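Side-chain contacts in carbohydrate deacetylase Agd3 (Neosartorya fumigata, PDB 6NWZ), which probably removes acetyl groups from the galactosaminogalactan exopolysaccharide of the fungus as a zinc-binding de-N-acetylase needed for biofilm formation: residues F340-P343 against L344-T348; I386-T389 against F390-E394; N397-Y400 against A401-F404. All coordinates share one frame; numbering follows the deposited sequence.

Interaction 1. Residues F340-P343 against L344-T348. With NAG (2-acetamido-2-deoxy-beta-D-glucopyranose), chain B.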
loop_
_atom_site.group_PDB
_atom_site.type_symbol
_atom_site.label_atom_id
_atom_site.label_comp_id
_atom_site.label_asym_id
_atom_site.label_seq_id
_atom_site.Cartn_x
_atom_site.Cartn_y
_atom_site.Cartn_z
ATOM N N PHE A 340 6.656 -25.080 5.496
ATOM C CA PHE A 340 7.313 -26.170 6.209
ATOM C C PHE A 340 8.294 -25.614 7.236
ATOM O O PHE A 340 9.234 -24.893 6.884
ATOM C CB PHE A 340 8.030 -27.088 5.223
ATOM C CG PHE A 340 9.031 -28.007 5.862
ATOM C CD1 PHE A 340 8.618 -29.118 6.575
ATOM C CD2 PHE A 340 10.390 -27.758 5.748
ATOM C CE1 PHE A 340 9.543 -29.967 7.162
ATOM C CE2 PHE A 340 11.319 -28.602 6.333
ATOM C CZ PHE A 340 10.895 -29.707 7.040
ATOM N N LYS A 341 8.078 -25.957 8.504
ATOM C CA LYS A 341 8.970 -25.559 9.589
ATOM C C LYS A 341 10.012 -26.653 9.791
ATOM O O LYS A 341 9.680 -27.766 10.211
ATOM C CB LYS A 341 8.180 -25.310 10.872
ATOM C CG LYS A 341 9.036 -25.075 12.104
ATOM C CD LYS A 341 8.167 -24.676 13.287
ATOM C CE LYS A 341 8.911 -24.822 14.605
ATOM N NZ LYS A 341 10.181 -24.048 14.628
ATOM N N LYS A 342 11.267 -26.338 9.496
ATOM C CA LYS A 342 12.323 -27.336 9.624
ATOM C C LYS A 342 12.682 -27.529 11.091
ATOM O O LYS A 342 12.895 -26.543 11.807
ATOM C CB LYS A 342 13.568 -26.926 8.841
ATOM C CG LYS A 342 14.561 -28.063 8.660
ATOM C CD LYS A 342 15.980 -27.562 8.457
ATOM C CE LYS A 342 16.593 -27.107 9.771
ATOM N NZ LYS A 342 18.061 -26.874 9.657
ATOM N N PRO A 343 12.742 -28.768 11.575
ATOM C CA PRO A 343 13.246 -29.002 12.933
ATOM C C PRO A 343 14.686 -28.531 13.049
ATOM O O PRO A 343 15.536 -28.868 12.222
ATOM C CB PRO A 343 13.126 -30.521 13.098
ATOM C CG PRO A 343 12.102 -30.933 12.093
ATOM C CD PRO A 343 12.272 -30.005 10.934
ATOM N N LEU A 344 14.951 -27.735 14.083
ATOM C CA LEU A 344 16.264 -27.128 14.252
ATOM C C LEU A 344 17.344 -28.195 14.391
ATOM O O LEU A 344 17.157 -29.212 15.064
ATOM C CB LEU A 344 16.264 -26.216 15.479
ATOM C CG LEU A 344 15.133 -25.190 15.578
ATOM C CD1 LEU A 344 15.078 -24.606 16.980
ATOM C CD2 LEU A 344 15.309 -24.093 14.546
ATOM N N GLY A 345 18.481 -27.959 13.736
ATOM C CA GLY A 345 19.621 -28.842 13.827
ATOM C C GLY A 345 19.692 -29.929 12.775
ATOM O O GLY A 345 20.715 -30.618 12.696
ATOM N N THR A 346 18.653 -30.104 11.966
ATOM C CA THR A 346 18.617 -31.155 10.963
ATOM C C THR A 346 19.016 -30.593 9.598
ATOM O O THR A 346 19.462 -29.448 9.475
ATOM C CB THR A 346 17.228 -31.796 10.921
ATOM O OG1 THR A 346 16.278 -30.853 10.409
ATOM C CG2 THR A 346 16.805 -32.236 12.315
ATOM N N GLY A 347 18.853 -31.408 8.560
ATOM C CA GLY A 347 19.196 -31.032 7.204
ATOM C C GLY A 347 20.557 -31.565 6.786
ATOM O O GLY A 347 21.323 -32.117 7.580
ATOM N N THR A 348 20.858 -31.382 5.499
ATOM C CA THR A 348 22.125 -31.813 4.922
ATOM C C THR A 348 22.683 -30.713 4.030
ATOM O O THR A 348 21.945 -30.097 3.257
ATOM C CB THR A 348 21.965 -33.105 4.110
ATOM O OG1 THR A 348 21.315 -34.095 4.916
ATOM C CG2 THR A 348 23.323 -33.632 3.669
HETATM C C1 NAG B . 14.570 -32.424 4.907
HETATM C C2 NAG B . 13.767 -33.459 4.108
HETATM C C3 NAG B . 13.985 -34.861 4.672
HETATM C C4 NAG B . 15.470 -35.178 4.754
HETATM C C5 NAG B . 16.170 -34.102 5.575
HETATM C C6 NAG B . 17.667 -34.293 5.665
HETATM C C7 NAG B . 11.768 -32.418 3.134
HETATM C C8 NAG B . 10.298 -32.169 3.294
HETATM N N2 NAG B . 12.352 -33.126 4.106
HETATM O O3 NAG B . 13.323 -35.810 3.843
HETATM O O4 NAG B . 15.661 -36.448 5.369
HETATM O O5 NAG B . 15.950 -32.820 4.968
HETATM O O6 NAG B . 18.241 -34.516 4.386
HETATM O O7 NAG B . 12.399 -31.997 2.169
#
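Lys342 and Thr346 run antiparallel alongside each other, and the lysine methylenes line the threonine hydroxyl, with CG of Lys342 3.7 Å from OG1 of Thr346. A bend at chi3 (77°) brings the ammonium to the backbone: NZ of Lys342 donates to O of Thr346 at 2.9 Å, from above the carbonyl plane. The same NZ forms a salt bridge with Asp442 and a hydrogen bond with the Ala398 carbonyl, and a lysine is long enough to reach all three. Thr346 suits its place because its OG1 turns back to donate to O of Pro343, 2.8 Å away. A weak bond from N of Thr346 to that oxygen (3.4 Å) completes a double grip, while CB of Pro343 rests 4.1 Å from CG2 of Thr346. This lysine-threonine side is the compact one. Across the turn, Pro343, Leu344 and Gly345 are exposed, and the CB of Leu344 sets out away from Lys342 and Pro343. OG1 of Thr348 shares a 3.1 Å hydrogen bond with O6 of the Asn397-linked sugar. Gly345, third in the turn, takes the positive phi (92°) expected at that position, and Pro343 to Thr346 form a type II beta turn.

Interaction 2. Residues I386-T389 against F390-E394. With ZN (zinc ion), chain L.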
loop_
_atom_site.group_PDB
_atom_site.type_symbol
_atom_site.label_atom_id
_atom_site.label_comp_id
_atom_site.label_asym_id
_atom_site.label_seq_id
_atom_site.Cartn_x
_atom_site.Cartn_y
_atom_site.Cartn_z
ATOM N N ILE A 386 19.587 -4.961 -3.765
ATOM C CA ILE A 386 19.434 -5.743 -2.545
ATOM C C ILE A 386 19.830 -7.178 -2.865
ATOM O O ILE A 386 19.806 -7.602 -4.024
ATOM C CB ILE A 386 17.986 -5.654 -1.998
ATOM C CG1 ILE A 386 17.910 -6.198 -0.568
ATOM C CG2 ILE A 386 17.023 -6.361 -2.941
ATOM C CD1 ILE A 386 16.502 -6.331 -0.050
ATOM N N SER A 387 20.217 -7.929 -1.834
ATOM C CA SER A 387 20.664 -9.305 -2.015
ATOM C C SER A 387 19.483 -10.260 -2.143
ATOM O O SER A 387 18.484 -10.140 -1.428
ATOM C CB SER A 387 21.546 -9.749 -0.848
ATOM O OG SER A 387 21.881 -11.125 -0.962
ATOM N N HIS A 388 19.618 -11.228 -3.048
ATOM C CA HIS A 388 18.637 -12.288 -3.251
ATOM C C HIS A 388 19.272 -13.661 -3.028
ATOM O O HIS A 388 18.862 -14.654 -3.637
ATOM C CB HIS A 388 18.026 -12.180 -4.650
ATOM C CG HIS A 388 16.754 -12.951 -4.827
ATOM N ND1 HIS A 388 15.719 -12.906 -3.917
ATOM C CD2 HIS A 388 16.344 -13.773 -5.822
ATOM C CE1 HIS A 388 14.730 -13.675 -4.340
ATOM N NE2 HIS A 388 15.085 -14.212 -5.494
ATOM N N THR A 389 20.277 -13.711 -2.141
ATOM C CA THR A 389 21.153 -14.855 -1.864
ATOM C C THR A 389 22.077 -15.174 -3.035
ATOM O O THR A 389 21.840 -14.742 -4.169
ATOM C CB THR A 389 20.365 -16.110 -1.474
ATOM O OG1 THR A 389 19.649 -16.615 -2.609
ATOM C CG2 THR A 389 19.401 -15.799 -0.347
ATOM N N PHE A 390 23.141 -15.932 -2.764
ATOM C CA PHE A 390 24.182 -16.128 -3.767
ATOM C C PHE A 390 23.724 -17.092 -4.857
ATOM O O PHE A 390 23.695 -16.739 -6.040
ATOM C CB PHE A 390 25.468 -16.620 -3.094
ATOM C CG PHE A 390 26.668 -16.630 -4.003
ATOM C CD1 PHE A 390 27.160 -15.453 -4.542
ATOM C CD2 PHE A 390 27.314 -17.817 -4.305
ATOM C CE1 PHE A 390 28.268 -15.464 -5.376
ATOM C CE2 PHE A 390 28.422 -17.834 -5.136
ATOM C CZ PHE A 390 28.898 -16.658 -5.672
ATOM N N THR A 391 23.336 -18.308 -4.476
ATOM C CA THR A 391 23.015 -19.355 -5.438
ATOM C C THR A 391 21.520 -19.567 -5.622
ATOM O O THR A 391 21.127 -20.430 -6.415
ATOM C CB THR A 391 23.664 -20.678 -5.016
ATOM O OG1 THR A 391 22.888 -21.287 -3.977
ATOM C CG2 THR A 391 25.059 -20.428 -4.495
ATOM N N HIS A 392 20.684 -18.812 -4.908
ATOM C CA HIS A 392 19.228 -18.967 -4.945
ATOM C C HIS A 392 18.788 -20.319 -4.386
ATOM O O HIS A 392 17.754 -20.861 -4.785
ATOM C CB HIS A 392 18.678 -18.761 -6.360
ATOM C CG HIS A 392 17.198 -18.554 -6.407
ATOM N ND1 HIS A 392 16.299 -19.573 -6.172
ATOM C CD2 HIS A 392 16.459 -17.448 -6.656
ATOM C CE1 HIS A 392 15.070 -19.103 -6.274
ATOM N NE2 HIS A 392 15.139 -17.816 -6.567
ATOM N N GLU A 393 19.562 -20.867 -3.450
ATOM C CA GLU A 393 19.199 -22.129 -2.818
ATOM C C GLU A 393 17.955 -21.952 -1.956
ATOM O O GLU A 393 17.873 -21.019 -1.150
ATOM C CB GLU A 393 20.352 -22.656 -1.963
ATOM C CG GLU A 393 20.025 -23.943 -1.203
ATOM C CD GLU A 393 21.150 -24.387 -0.283
ATOM O OE1 GLU A 393 22.131 -23.630 -0.135
ATOM O OE2 GLU A 393 21.055 -25.493 0.292
ATOM N N GLU A 394 16.989 -22.848 -2.135
ATOM C CA GLU A 394 15.799 -22.855 -1.296
ATOM C C GLU A 394 16.170 -23.273 0.120
ATOM O O GLU A 394 16.929 -24.225 0.326
ATOM C CB GLU A 394 14.753 -23.803 -1.879
ATOM C CG GLU A 394 14.791 -23.885 -3.400
ATOM C CD GLU A 394 13.613 -23.200 -4.061
ATOM O OE1 GLU A 394 12.469 -23.437 -3.619
ATOM O OE2 GLU A 394 13.830 -22.429 -5.022
HETATM ZN ZN ZN L . 14.065 -15.691 -6.813
#
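A zinc site of the deacetylase domain is built where strand 384-387 runs out into a loop, and His388 and His392 are its two imidazole ligands. Both bind through NE2, that of His388 2.2 Å from the zinc and that of His392 2.4 Å; Asp256 supplies a third ligand. In each residue CG stands trans to the main-chain nitrogen (chi1 -163° and -165°), and both rings project alike toward the metal. They meet obliquely, planes at 72°, with NE2 of His388 3.7 Å from CD2 of His392. A weak hydrogen bond from ND1 of His388 to the Ile431 carbonyl helps fix that ring, and the Glu394 carboxylate reaches the edge of the His392 ring in its plane while serving, with Asp335, as a ligand of another zinc.

Hydroxyls also bond to the backbone here: OG of Ser387, just before His388, accepts from N of Thr389 at 3.3 Å, an ST turn, and OG1 of Thr389 takes a weak bond from N of His392. Phe390 faces the other way and packs on Asn410 and Trp413 of helix 400-417. A His-Thr-X-X-His sequence joined on the metal by an aspartate resembles the zinc site of family 4 carbohydrate esterases.

Interaction 3. Residues N397-Y400 against A401-F404. With NAG (2-acetamido-2-deoxy-beta-D-glucopyranose), chain B.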
loop_
_atom_site.group_PDB
_atom_site.type_symbol
_atom_site.label_atom_id
_atom_site.label_comp_id
_atom_site.label_asym_id
_atom_site.label_seq_id
_atom_site.Cartn_x
_atom_site.Cartn_y
_atom_site.Cartn_z
ATOM N N ASN A 397 14.391 -26.284 4.042
ATOM C CA ASN A 397 14.953 -27.462 4.695
ATOM C C ASN A 397 16.478 -27.430 4.677
ATOM O O ASN A 397 17.120 -28.457 4.920
ATOM C CB ASN A 397 14.433 -28.738 4.022
ATOM C CG ASN A 397 14.601 -29.985 4.885
ATOM O OD1 ASN A 397 14.853 -29.908 6.086
ATOM N ND2 ASN A 397 14.450 -31.147 4.259
ATOM N N ALA A 398 17.069 -26.272 4.392
ATOM C CA ALA A 398 18.514 -26.152 4.298
ATOM C C ALA A 398 19.140 -26.060 5.687
ATOM O O ALA A 398 18.462 -25.863 6.698
ATOM C CB ALA A 398 18.898 -24.933 3.461
ATOM N N THR A 399 20.460 -26.203 5.724
ATOM C CA THR A 399 21.218 -26.150 6.962
ATOM C C THR A 399 21.687 -24.729 7.251
ATOM O O THR A 399 21.655 -23.846 6.391
ATOM C CB THR A 399 22.427 -27.077 6.887
ATOM O OG1 THR A 399 23.240 -26.692 5.772
ATOM C CG2 THR A 399 21.985 -28.512 6.711
ATOM N N TYR A 400 22.144 -24.517 8.488
ATOM C CA TYR A 400 22.772 -23.245 8.828
ATOM C C TYR A 400 23.997 -22.991 7.956
ATOM O O TYR A 400 24.199 -21.872 7.470
ATOM C CB TYR A 400 23.149 -23.224 10.311
ATOM C CG TYR A 400 23.872 -21.966 10.754
ATOM C CD1 TYR A 400 25.241 -21.823 10.564
ATOM C CD2 TYR A 400 23.188 -20.927 11.366
ATOM C CE1 TYR A 400 25.903 -20.682 10.960
ATOM C CE2 TYR A 400 23.847 -19.779 11.772
ATOM C CZ TYR A 400 25.207 -19.666 11.564
ATOM O OH TYR A 400 25.885 -18.536 11.958
ATOM N N ALA A 401 24.826 -24.018 7.749
ATOM C CA ALA A 401 26.047 -23.844 6.968
ATOM C C ALA A 401 25.740 -23.425 5.536
ATOM O O ALA A 401 26.445 -22.583 4.965
ATOM C CB ALA A 401 26.868 -25.132 6.981
ATOM N N ASP A 402 24.702 -24.007 4.931
ATOM C CA ASP A 402 24.331 -23.624 3.573
ATOM C C ASP A 402 23.856 -22.178 3.531
ATOM O O ASP A 402 24.326 -21.378 2.711
ATOM C CB ASP A 402 23.247 -24.559 3.028
ATOM C CG ASP A 402 23.802 -25.885 2.526
ATOM O OD1 ASP A 402 25.040 -26.069 2.528
ATOM O OD2 ASP A 402 22.991 -26.748 2.122
ATOM N N VAL A 403 22.929 -21.819 4.421
ATOM C CA VAL A 403 22.349 -20.484 4.369
ATOM C C VAL A 403 23.377 -19.429 4.752
ATOM O O VAL A 403 23.362 -18.317 4.209
ATOM C CB VAL A 403 21.097 -20.415 5.262
ATOM C CG1 VAL A 403 20.433 -19.059 5.127
ATOM C CG2 VAL A 403 20.126 -21.524 4.885
ATOM N N PHE A 404 24.288 -19.753 5.675
ATOM C CA PHE A 404 25.331 -18.801 6.049
ATOM C C PHE A 404 26.172 -18.410 4.842
ATOM O O PHE A 404 26.515 -17.235 4.667
ATOM C CB PHE A 404 26.219 -19.387 7.146
ATOM C CG PHE A 404 27.180 -18.393 7.747
ATOM C CD1 PHE A 404 28.375 -18.083 7.112
ATOM C CD2 PHE A 404 26.888 -17.770 8.947
ATOM C CE1 PHE A 404 29.253 -17.169 7.661
ATOM C CE2 PHE A 404 27.765 -16.857 9.501
ATOM C CZ PHE A 404 28.947 -16.556 8.857
HETATM C C1 NAG B . 14.570 -32.424 4.907
HETATM C C2 NAG B . 13.767 -33.459 4.108
HETATM C C3 NAG B . 13.985 -34.861 4.672
HETATM C C4 NAG B . 15.470 -35.178 4.754
HETATM C C5 NAG B . 16.170 -34.102 5.575
HETATM C C6 NAG B . 17.667 -34.293 5.665
HETATM C C7 NAG B . 11.768 -32.418 3.134
HETATM C C8 NAG B . 10.298 -32.169 3.294
HETATM N N2 NAG B . 12.352 -33.126 4.106
HETATM O O3 NAG B . 13.323 -35.810 3.843
HETATM O O4 NAG B . 15.661 -36.448 5.369
HETATM O O5 NAG B . 15.950 -32.820 4.968
HETATM O O6 NAG B . 18.241 -34.516 4.386
HETATM O O7 NAG B . 12.399 -31.997 2.169
#
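The N-terminus of helix 400-417 is capped by Thr399, whose hydroxyl oxygen reaches the N-H of Asp402, the N3 residue. OG1 of Thr399 accepts from N of Asp402 at 3.2 Å, replacing the carbonyl that a preceding turn would have offered. Its chi1 of 58° places OG1 between the backbone nitrogen and carbonyl carbon, within range of that N-H; the hydroxyl is also hydrogen-bonded to Asp349. Asp402 crosses Thr399 obliquely and turns its carboxylate to the backbone of Leu350 and, more weakly, Trp351. An acidic group here probably also gains from the positive end of the helix dipole.

Thr399 has a second role as the threonine of the Asn-X-Thr glycosylation sequon: ND2 of Asn397 is joined covalently to C1 of the sugar, 1.4 Å away. Between them, Ala398 turns toward the helix, and its CB lies 3.9 Å from CG2 of Val403. These residues hold the N' and N4 positions of a hydrophobic staple, and Val403 packs further on Ala443, Ala446 and Trp447 of helix 441-449.

Tyr400 and Phe404, one turn apart on the helix, both have CG anti to the backbone N, which brings their flat rings alongside each other. The planes are inclined by 34° and the centroids are 5.6 Å apart, with CZ of Tyr400 3.6 Å from CD2 of Phe404. At the backbone, N of Phe404 donates to O of Tyr400 at 2.8 Å, an ordinary helical bond.

How the interactions relate
Interaction 2 is the buried member, interaction 3 is partly buried and interaction 1 lies at the surface. Their chemistry follows: metal coordination near the end of strand 384-387, capping and apolar packing at the start of helix 400-417, and a charged, hydrogen-bonded turn outside. Interactions 1 and 3 touch directly, the Lys342 side chain packing on Asn397, and share the same sugar, bonded covalently to one and by a hydrogen bond to the other. Interactions 2 and 3 belong to consecutive elements of the chain and meet where the carboxylates of Glu393 and Asp402 come close, which may raise the pKa of one. Interactions 1 and 2 do not touch.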